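Local coordinates for mandelate racemase/muconate lactonizing enzyme family protein (Azoarcus sp., PDB 2QDE), which belongs to the enolase superfamily, with an N-terminal capping domain and a TIM-barrel-like domain that holds a barium ion, at residues A[110-115]-A[121-126]; A[346-351]-A[358-363]. All blocks are in the same frame, centred on the assembly; numbering follows the deposited sequence.

How the contacts relate
Contact 1 and contact 2 illustrate how chemistry follows depth in a fold. Contact 1 is largely buried and joins helix 101-119 to the short helix about 123-126, within the N-terminal family region, through methyl groups laid on backbone and hydrocarbon. Contact 2 lies at the surface, in the enolase C-terminal family region, where 346-351 and 358-363 lead into and out of the hairpin of strands 351-353 and 356-358; there a cation-pi stack, a backbone hydrogen bond and a water do the work. The elements differ, but the contacts meet, with centres about 13 Å apart: Tyr124 OH probably hydrogen-bonds Asp361 OD1 at 2.5 Å, and Pro122 packs on 361-362.

Contact 1: A[110-115]-A[121-126]; sequences ALHDLV and VPVYQL
Val123 and Leu126, one helical turn apart, reach from the short helix about 123-126 onto the flank of helix 101-119, where His112 receives both. The short turn is thus folded back on the preceding helix in the N-terminal family region, and Val123 also touches Leu365 and His311 of helix 303-315. The tightly packed part centres on the backbone of His112. Its carbonyl oxygen is approached by two methyls, Val123 CG2 at 3.7 Å and Leu126 CD1, also 3.7 Å away from His112 O. With chi1 at 168°, Val123 turns CG1 anti to its own backbone N and leaves CG2 beside that N, the branch that settles against the helix; the same methyl lies 4.0 Å from His112 CB. Leu126 CD1 is shared: beyond the carbonyl it meets Val115 CG1 at 3.9 Å, the two side chains crossing at a slant, and it passes the imidazole at 4.2 Å from His112 CD2. His112 and Leu126 lie alongside, pointing opposite ways, and the ring takes the methyl obliquely.

The looser flank lies toward Asp113, whose side chain departs from the second segment; its backbone N is 4.2 Å from Val123 CG2. The carboxylate serves other parts of the fold: OD1 accepts from Leu365 N, while OD2 forms a salt bridge with Lys117 and accepts a hydrogen bond from Ile47 N. Nearby, Gln125 packs on Phe119 of the second subunit.

The imidazole is likewise turned to a partner beyond the contact. A chi1 of -79° sets CG beside the backbone N, and ND1 hydrogen-bonds Asp108 O one turn earlier, which helps fix the ring's rotation. The contact thus depends on van der Waals fit between the two helices, while His112 ND1 and the carboxylate of Asp113 find their partners elsewhere.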
ATOM      1  N   ALA A 110     -16.614 -32.645 -23.444  1.00 16.86           N
ATOM      2  CA  ALA A 110     -16.651 -33.710 -24.446  1.00 17.37           C
ATOM      3  C   ALA A 110     -15.274 -34.312 -24.685  1.00 16.76           C
ATOM      4  O   ALA A 110     -15.157 -35.479 -25.041  1.00 17.66           O
ATOM      5  CB  ALA A 110     -17.238 -33.184 -25.769  1.00 15.46           C
ATOM      6  N   LEU A 111     -14.225 -33.522 -24.499  1.00 18.67           N
ATOM      7  CA  LEU A 111     -12.876 -34.045 -24.694  1.00 17.58           C
ATOM      8  C   LEU A 111     -12.575 -35.055 -23.585  1.00 18.10           C
ATOM      9  O   LEU A 111     -12.074 -36.150 -23.852  1.00 17.36           O
ATOM     10  CB  LEU A 111     -11.846 -32.906 -24.688  1.00 17.56           C
ATOM     11  CG  LEU A 111     -11.744 -32.092 -25.984  1.00 18.29           C
ATOM     12  CD1 LEU A 111     -10.937 -30.822 -25.752  1.00 16.67           C
ATOM     13  CD2 LEU A 111     -11.099 -32.950 -27.074  1.00 18.65           C
ATOM     14  N   HIS A 112     -12.895 -34.692 -22.343  1.00 17.08           N
ATOM     15  CA  HIS A 112     -12.655 -35.591 -21.216  1.00 16.67           C
ATOM     16  C   HIS A 112     -13.483 -36.864 -21.360  1.00 16.54           C
ATOM     17  O   HIS A 112     -13.022 -37.952 -21.027  1.00 13.92           O
ATOM     18  CB  HIS A 112     -13.006 -34.922 -19.883  1.00 17.78           C
ATOM     19  CG  HIS A 112     -11.951 -33.986 -19.379  1.00 19.35           C
ATOM     20  ND1 HIS A 112     -11.840 -32.683 -19.815  1.00 20.06           N
ATOM     21  CD2 HIS A 112     -10.954 -34.170 -18.480  1.00 19.27           C
ATOM     22  CE1 HIS A 112     -10.821 -32.103 -19.204  1.00 19.72           C
ATOM     23  NE2 HIS A 112     -10.267 -32.983 -18.389  1.00 19.79           N
ATOM     24  N   ASP A 113     -14.716 -36.720 -21.836  1.00 16.45           N
ATOM     25  CA  ASP A 113     -15.586 -37.877 -22.022  1.00 17.66           C
ATOM     26  C   ASP A 113     -14.955 -38.817 -23.047  1.00 15.78           C
ATOM     27  O   ASP A 113     -14.836 -40.019 -22.811  1.00 18.60           O
ATOM     28  CB  ASP A 113     -16.967 -37.434 -22.504  1.00 17.87           C
ATOM     29  CG  ASP A 113     -17.904 -38.603 -22.727  1.00 18.97           C
ATOM     30  OD1 ASP A 113     -18.119 -39.383 -21.778  1.00 18.18           O
ATOM     31  OD2 ASP A 113     -18.429 -38.736 -23.855  1.00 21.65           O
ATOM     32  N   LEU A 114     -14.534 -38.254 -24.174  1.00 16.91           N
ATOM     33  CA  LEU A 114     -13.918 -39.028 -25.240  1.00 18.35           C
ATOM     34  C   LEU A 114     -12.607 -39.685 -24.810  1.00 19.08           C
ATOM     35  O   LEU A 114     -12.330 -40.825 -25.180  1.00 17.21           O
ATOM     36  CB  LEU A 114     -13.696 -38.137 -26.460  1.00 19.73           C
ATOM     37  CG  LEU A 114     -13.139 -38.769 -27.738  1.00 20.30           C
ATOM     38  CD1 LEU A 114     -13.918 -40.029 -28.095  1.00 20.34           C
ATOM     39  CD2 LEU A 114     -13.223 -37.741 -28.863  1.00 20.63           C
ATOM     40  N   VAL A 115     -11.801 -38.975 -24.024  1.00 18.99           N
ATOM     41  CA  VAL A 115     -10.531 -39.533 -23.560  1.00 18.71           C
ATOM     42  C   VAL A 115     -10.814 -40.671 -22.592  1.00 19.26           C
ATOM     43  O   VAL A 115     -10.191 -41.734 -22.668  1.00 20.66           O
ATOM     44  CB  VAL A 115      -9.659 -38.449 -22.879  1.00 18.66           C
ATOM     45  CG1 VAL A 115      -8.429 -39.076 -22.238  1.00 18.03           C
ATOM     46  CG2 VAL A 115      -9.223 -37.426 -23.914  1.00 16.01           C
ATOM     47  N   VAL A 121     -11.797 -45.469 -18.697  1.00 19.51           N
ATOM     48  CA  VAL A 121     -11.884 -45.044 -17.307  1.00 20.38           C
ATOM     49  C   VAL A 121     -12.834 -43.863 -17.136  1.00 19.96           C
ATOM     50  O   VAL A 121     -13.051 -43.091 -18.070  1.00 18.05           O
ATOM     51  CB  VAL A 121     -10.498 -44.617 -16.774  1.00 20.09           C
ATOM     52  CG1 VAL A 121      -9.489 -45.742 -16.976  1.00 18.84           C
ATOM     53  CG2 VAL A 121     -10.034 -43.356 -17.502  1.00 18.80           C
ATOM     54  N   PRO A 122     -13.417 -43.715 -15.934  1.00 19.47           N
ATOM     55  CA  PRO A 122     -14.338 -42.611 -15.653  1.00 19.89           C
ATOM     56  C   PRO A 122     -13.529 -41.315 -15.625  1.00 19.95           C
ATOM     57  O   PRO A 122     -12.326 -41.333 -15.349  1.00 18.46           O
ATOM     58  CB  PRO A 122     -14.893 -42.957 -14.276  1.00 21.09           C
ATOM     59  CG  PRO A 122     -14.749 -44.445 -14.197  1.00 22.04           C
ATOM     60  CD  PRO A 122     -13.392 -44.668 -14.814  1.00 20.79           C
ATOM     61  N   VAL A 123     -14.180 -40.192 -15.895  1.00 17.93           N
ATOM     62  CA  VAL A 123     -13.467 -38.928 -15.905  1.00 18.86           C
ATOM     63  C   VAL A 123     -12.753 -38.601 -14.588  1.00 18.49           C
ATOM     64  O   VAL A 123     -11.664 -38.024 -14.611  1.00 18.54           O
ATOM     65  CB  VAL A 123     -14.406 -37.764 -16.290  1.00 17.12           C
ATOM     66  CG1 VAL A 123     -13.730 -36.436 -16.023  1.00 15.88           C
ATOM     67  CG2 VAL A 123     -14.764 -37.869 -17.770  1.00 16.30           C
ATOM     68  N   TYR A 124     -13.334 -38.975 -13.450  1.00 18.37           N
ATOM     69  CA  TYR A 124     -12.681 -38.656 -12.187  1.00 19.45           C
ATOM     70  C   TYR A 124     -11.280 -39.243 -12.084  1.00 19.94           C
ATOM     71  O   TYR A 124     -10.447 -38.725 -11.343  1.00 17.21           O
ATOM     72  CB  TYR A 124     -13.537 -39.066 -10.980  1.00 19.65           C
ATOM     73  CG  TYR A 124     -13.950 -40.515 -10.899  1.00 20.10           C
ATOM     74  CD1 TYR A 124     -13.015 -41.525 -10.670  1.00 20.06           C
ATOM     75  CD2 TYR A 124     -15.295 -40.871 -10.998  1.00 20.87           C
ATOM     76  CE1 TYR A 124     -13.414 -42.863 -10.539  1.00 21.20           C
ATOM     77  CE2 TYR A 124     -15.705 -42.204 -10.872  1.00 21.48           C
ATOM     78  CZ  TYR A 124     -14.763 -43.190 -10.643  1.00 20.38           C
ATOM     79  OH  TYR A 124     -15.185 -44.497 -10.515  1.00 23.70           O
ATOM     80  N   GLN A 125     -11.017 -40.313 -12.835  1.00 18.29           N
ATOM     81  CA  GLN A 125      -9.692 -40.922 -12.838  1.00 20.39           C
ATOM     82  C   GLN A 125      -8.718 -39.989 -13.554  1.00 21.80           C
ATOM     83  O   GLN A 125      -7.516 -40.001 -13.285  1.00 22.58           O
ATOM     84  CB  GLN A 125      -9.709 -42.277 -13.557  1.00 20.61           C
ATOM     85  CG  GLN A 125     -10.517 -43.348 -12.853  1.00 21.87           C
ATOM     86  CD  GLN A 125      -9.953 -43.714 -11.493  1.00 23.67           C
ATOM     87  OE1 GLN A 125      -9.781 -42.856 -10.624  1.00 24.33           O
ATOM     88  NE2 GLN A 125      -9.673 -45.003 -11.294  1.00 22.43           N
ATOM     89  N   LEU A 126      -9.244 -39.190 -14.478  1.00 20.70           N
ATOM     90  CA  LEU A 126      -8.431 -38.243 -15.228  1.00 19.14           C
ATOM     91  C   LEU A 126      -8.213 -36.968 -14.421  1.00 18.93           C
ATOM     92  O   LEU A 126      -7.297 -36.206 -14.700  1.00 16.24           O
ATOM     93  CB  LEU A 126      -9.111 -37.860 -16.545  1.00 19.31           C
ATOM     94  CG  LEU A 126      -9.449 -38.934 -17.584  1.00 20.94           C
ATOM     95  CD1 LEU A 126     -10.059 -38.260 -18.800  1.00 21.09           C
ATOM     96  CD2 LEU A 126      -8.200 -39.712 -17.971  1.00 21.02           C
TER

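Contact 2: A[346-351]-A[358-363]; sequences ALNVPR and YPNDGP
Arg351 and Tyr358 face each other at the open end of a hairpin that edges the sheet beside strand 135-140, and the arginine can be followed outward over the tyrosine. Its CB starts 4.1 Å from Tyr358 CB, and CG comes within 3.9 Å of Tyr358 CD2. The chain leaves extended, CG anti to the backbone N, then bends at chi3 (79°), folding the head back over the ring. Arg351 NE is near Tyr358 CD2; Arg351 CZ lies 3.7 Å from the centroid of the Tyr358 ring, only 12° off its normal. At the tip, Arg351 NH1 sits 3.5 Å from Tyr358 CE2, while NH2 lies over the ring centre. The planes differ by 17°, giving a nearly parallel cation-pi stack.

The backbones secure this pairing: Tyr358 N donates to Arg351 O at 2.9 Å, in the carbonyl plane, and the same oxygen stands at the ring's edge. A water accepts from Arg351 N and donates to Tyr358 O, joining the two backbones. Farther along, the Pro350 ring packs at about a right angle to Asn360.

Tyr358 OH is hydrogen-bonded to Arg134 NH1. The guanidinium's orientation is fixed jointly: the stack sets its plane while a salt bridge to Glu353 holds NH1.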
ATOM      1  N   ALA A 346     -30.447 -38.137 -20.275  1.00 21.58           N
ATOM      2  CA  ALA A 346     -29.456 -39.078 -19.764  1.00 22.41           C
ATOM      3  C   ALA A 346     -30.273 -40.303 -19.378  1.00 22.09           C
ATOM      4  O   ALA A 346     -31.165 -40.208 -18.534  1.00 22.94           O
ATOM      5  CB  ALA A 346     -28.752 -38.520 -18.526  1.00 21.34           C
ATOM      6  N   LEU A 347     -29.998 -41.439 -20.004  1.00 23.67           N
ATOM      7  CA  LEU A 347     -30.735 -42.651 -19.677  1.00 24.07           C
ATOM      8  C   LEU A 347     -30.375 -43.091 -18.272  1.00 24.12           C
ATOM      9  O   LEU A 347     -31.176 -43.727 -17.589  1.00 24.13           O
ATOM     10  CB  LEU A 347     -30.400 -43.776 -20.659  1.00 25.41           C
ATOM     11  CG  LEU A 347     -30.897 -43.625 -22.097  1.00 23.63           C
ATOM     12  CD1 LEU A 347     -30.245 -44.683 -22.958  1.00 23.27           C
ATOM     13  CD2 LEU A 347     -32.414 -43.752 -22.138  1.00 25.39           C
ATOM     14  N   ASN A 348     -29.168 -42.735 -17.840  1.00 23.81           N
ATOM     15  CA  ASN A 348     -28.684 -43.105 -16.515  1.00 22.31           C
ATOM     16  C   ASN A 348     -28.197 -41.890 -15.716  1.00 22.88           C
ATOM     17  O   ASN A 348     -26.999 -41.691 -15.526  1.00 23.56           O
ATOM     18  CB  ASN A 348     -27.567 -44.140 -16.661  1.00 23.14           C
ATOM     19  CG  ASN A 348     -26.388 -43.623 -17.475  1.00 22.98           C
ATOM     20  OD1 ASN A 348     -26.547 -42.816 -18.399  1.00 22.47           O
ATOM     21  ND2 ASN A 348     -25.198 -44.097 -17.141  1.00 22.93           N
ATOM     22  N   VAL A 349     -29.148 -41.090 -15.250  1.00 22.24           N
ATOM     23  CA  VAL A 349     -28.860 -39.891 -14.473  1.00 23.83           C
ATOM     24  C   VAL A 349     -28.024 -40.223 -13.234  1.00 23.06           C
ATOM     25  O   VAL A 349     -28.281 -41.217 -12.556  1.00 22.74           O
ATOM     26  CB  VAL A 349     -30.171 -39.220 -14.005  1.00 23.84           C
ATOM     27  CG1 VAL A 349     -29.872 -37.889 -13.336  1.00 26.01           C
ATOM     28  CG2 VAL A 349     -31.105 -39.012 -15.192  1.00 25.49           C
ATOM     29  N   PRO A 350     -26.998 -39.405 -12.935  1.00 22.42           N
ATOM     30  CA  PRO A 350     -26.182 -39.686 -11.747  1.00 20.96           C
ATOM     31  C   PRO A 350     -27.085 -39.798 -10.520  1.00 21.17           C
ATOM     32  O   PRO A 350     -28.096 -39.094 -10.412  1.00 20.38           O
ATOM     33  CB  PRO A 350     -25.251 -38.482 -11.684  1.00 20.77           C
ATOM     34  CG  PRO A 350     -25.025 -38.180 -13.133  1.00 19.71           C
ATOM     35  CD  PRO A 350     -26.417 -38.303 -13.724  1.00 20.21           C
ATOM     36  N   ARG A 351     -26.715 -40.676  -9.594  1.00 20.53           N
ATOM     37  CA  ARG A 351     -27.512 -40.904  -8.398  1.00 21.96           C
ATOM     38  C   ARG A 351     -27.547 -39.773  -7.365  1.00 21.72           C
ATOM     39  O   ARG A 351     -26.524 -39.385  -6.802  1.00 21.75           O
ATOM     40  CB  ARG A 351     -27.059 -42.202  -7.721  1.00 23.67           C
ATOM     41  CG  ARG A 351     -27.833 -42.551  -6.462  1.00 25.59           C
ATOM     42  CD  ARG A 351     -27.874 -44.056  -6.249  1.00 28.84           C
ATOM     43  NE  ARG A 351     -26.642 -44.611  -5.688  1.00 30.24           N
ATOM     44  CZ  ARG A 351     -26.403 -44.729  -4.381  1.00 31.62           C
ATOM     45  NH1 ARG A 351     -27.311 -44.325  -3.498  1.00 31.71           N
ATOM     46  NH2 ARG A 351     -25.269 -45.272  -3.953  1.00 30.01           N
ATOM     47  N   TYR A 358     -23.712 -39.051  -6.219  1.00 21.98           N
ATOM     48  CA  TYR A 358     -22.718 -40.088  -6.473  1.00 22.61           C
ATOM     49  C   TYR A 358     -22.338 -40.038  -7.940  1.00 23.71           C
ATOM     50  O   TYR A 358     -23.210 -40.051  -8.807  1.00 25.40           O
ATOM     51  CB  TYR A 358     -23.284 -41.480  -6.189  1.00 22.46           C
ATOM     52  CG  TYR A 358     -23.703 -41.727  -4.766  1.00 23.83           C
ATOM     53  CD1 TYR A 358     -22.893 -42.458  -3.896  1.00 24.67           C
ATOM     54  CD2 TYR A 358     -24.926 -41.249  -4.289  1.00 23.82           C
ATOM     55  CE1 TYR A 358     -23.297 -42.710  -2.577  1.00 24.92           C
ATOM     56  CE2 TYR A 358     -25.334 -41.489  -2.985  1.00 24.87           C
ATOM     57  CZ  TYR A 358     -24.520 -42.217  -2.134  1.00 25.02           C
ATOM     58  OH  TYR A 358     -24.939 -42.429  -0.841  1.00 26.41           O
ATOM     59  N   PRO A 359     -21.034 -39.996  -8.245  1.00 23.22           N
ATOM     60  CA  PRO A 359     -20.624 -39.950  -9.650  1.00 23.11           C
ATOM     61  C   PRO A 359     -20.801 -41.320 -10.313  1.00 23.00           C
ATOM     62  O   PRO A 359     -20.556 -42.351  -9.686  1.00 21.05           O
ATOM     63  CB  PRO A 359     -19.157 -39.555  -9.557  1.00 23.83           C
ATOM     64  CG  PRO A 359     -18.718 -40.265  -8.314  1.00 23.16           C
ATOM     65  CD  PRO A 359     -19.861 -39.976  -7.351  1.00 23.59           C
ATOM     66  N   ASN A 360     -21.238 -41.335 -11.570  1.00 22.55           N
ATOM     67  CA  ASN A 360     -21.392 -42.607 -12.274  1.00 24.30           C
ATOM     68  C   ASN A 360     -19.981 -43.171 -12.429  1.00 24.78           C
ATOM     69  O   ASN A 360     -19.005 -42.418 -12.422  1.00 23.65           O
ATOM     70  CB  ASN A 360     -22.040 -42.397 -13.650  1.00 25.45           C
ATOM     71  CG  ASN A 360     -23.552 -42.226 -13.569  1.00 27.46           C
ATOM     72  OD1 ASN A 360     -24.197 -41.806 -14.538  1.00 30.15           O
ATOM     73  ND2 ASN A 360     -24.128 -42.557 -12.416  1.00 28.05           N
ATOM     74  N   ASP A 361     -19.861 -44.485 -12.576  1.00 24.30           N
ATOM     75  CA  ASP A 361     -18.540 -45.079 -12.697  1.00 26.02           C
ATOM     76  C   ASP A 361     -18.211 -45.623 -14.079  1.00 26.35           C
ATOM     77  O   ASP A 361     -17.198 -46.284 -14.267  1.00 27.82           O
ATOM     78  CB  ASP A 361     -18.372 -46.166 -11.641  1.00 27.69           C
ATOM     79  CG  ASP A 361     -18.453 -45.609 -10.228  1.00 30.26           C
ATOM     80  OD1 ASP A 361     -17.601 -44.759  -9.865  1.00 30.61           O
ATOM     81  OD2 ASP A 361     -19.372 -46.013  -9.480  1.00 30.43           O
ATOM     82  N   GLY A 362     -19.065 -45.332 -15.051  1.00 26.62           N
ATOM     83  CA  GLY A 362     -18.805 -45.794 -16.401  1.00 25.07           C
ATOM     84  C   GLY A 362     -17.658 -45.019 -17.027  1.00 24.34           C
ATOM     85  O   GLY A 362     -17.190 -44.024 -16.458  1.00 22.80           O
ATOM     86  N   PRO A 363     -17.179 -45.447 -18.206  1.00 24.16           N
ATOM     87  CA  PRO A 363     -16.074 -44.765 -18.891  1.00 22.70           C
ATOM     88  C   PRO A 363     -16.460 -43.345 -19.298  1.00 21.83           C
ATOM     89  O   PRO A 363     -17.619 -43.085 -19.632  1.00 21.40           O
ATOM     90  CB  PRO A 363     -15.818 -45.654 -20.108  1.00 23.79           C
ATOM     91  CG  PRO A 363     -16.362 -47.011 -19.685  1.00 24.47           C
ATOM     92  CD  PRO A 363     -17.621 -46.625 -18.974  1.00 23.47           C
TER
HETATM   93  O   HOH W   1     -24.373 -42.293  -9.809  1.00 25.66           O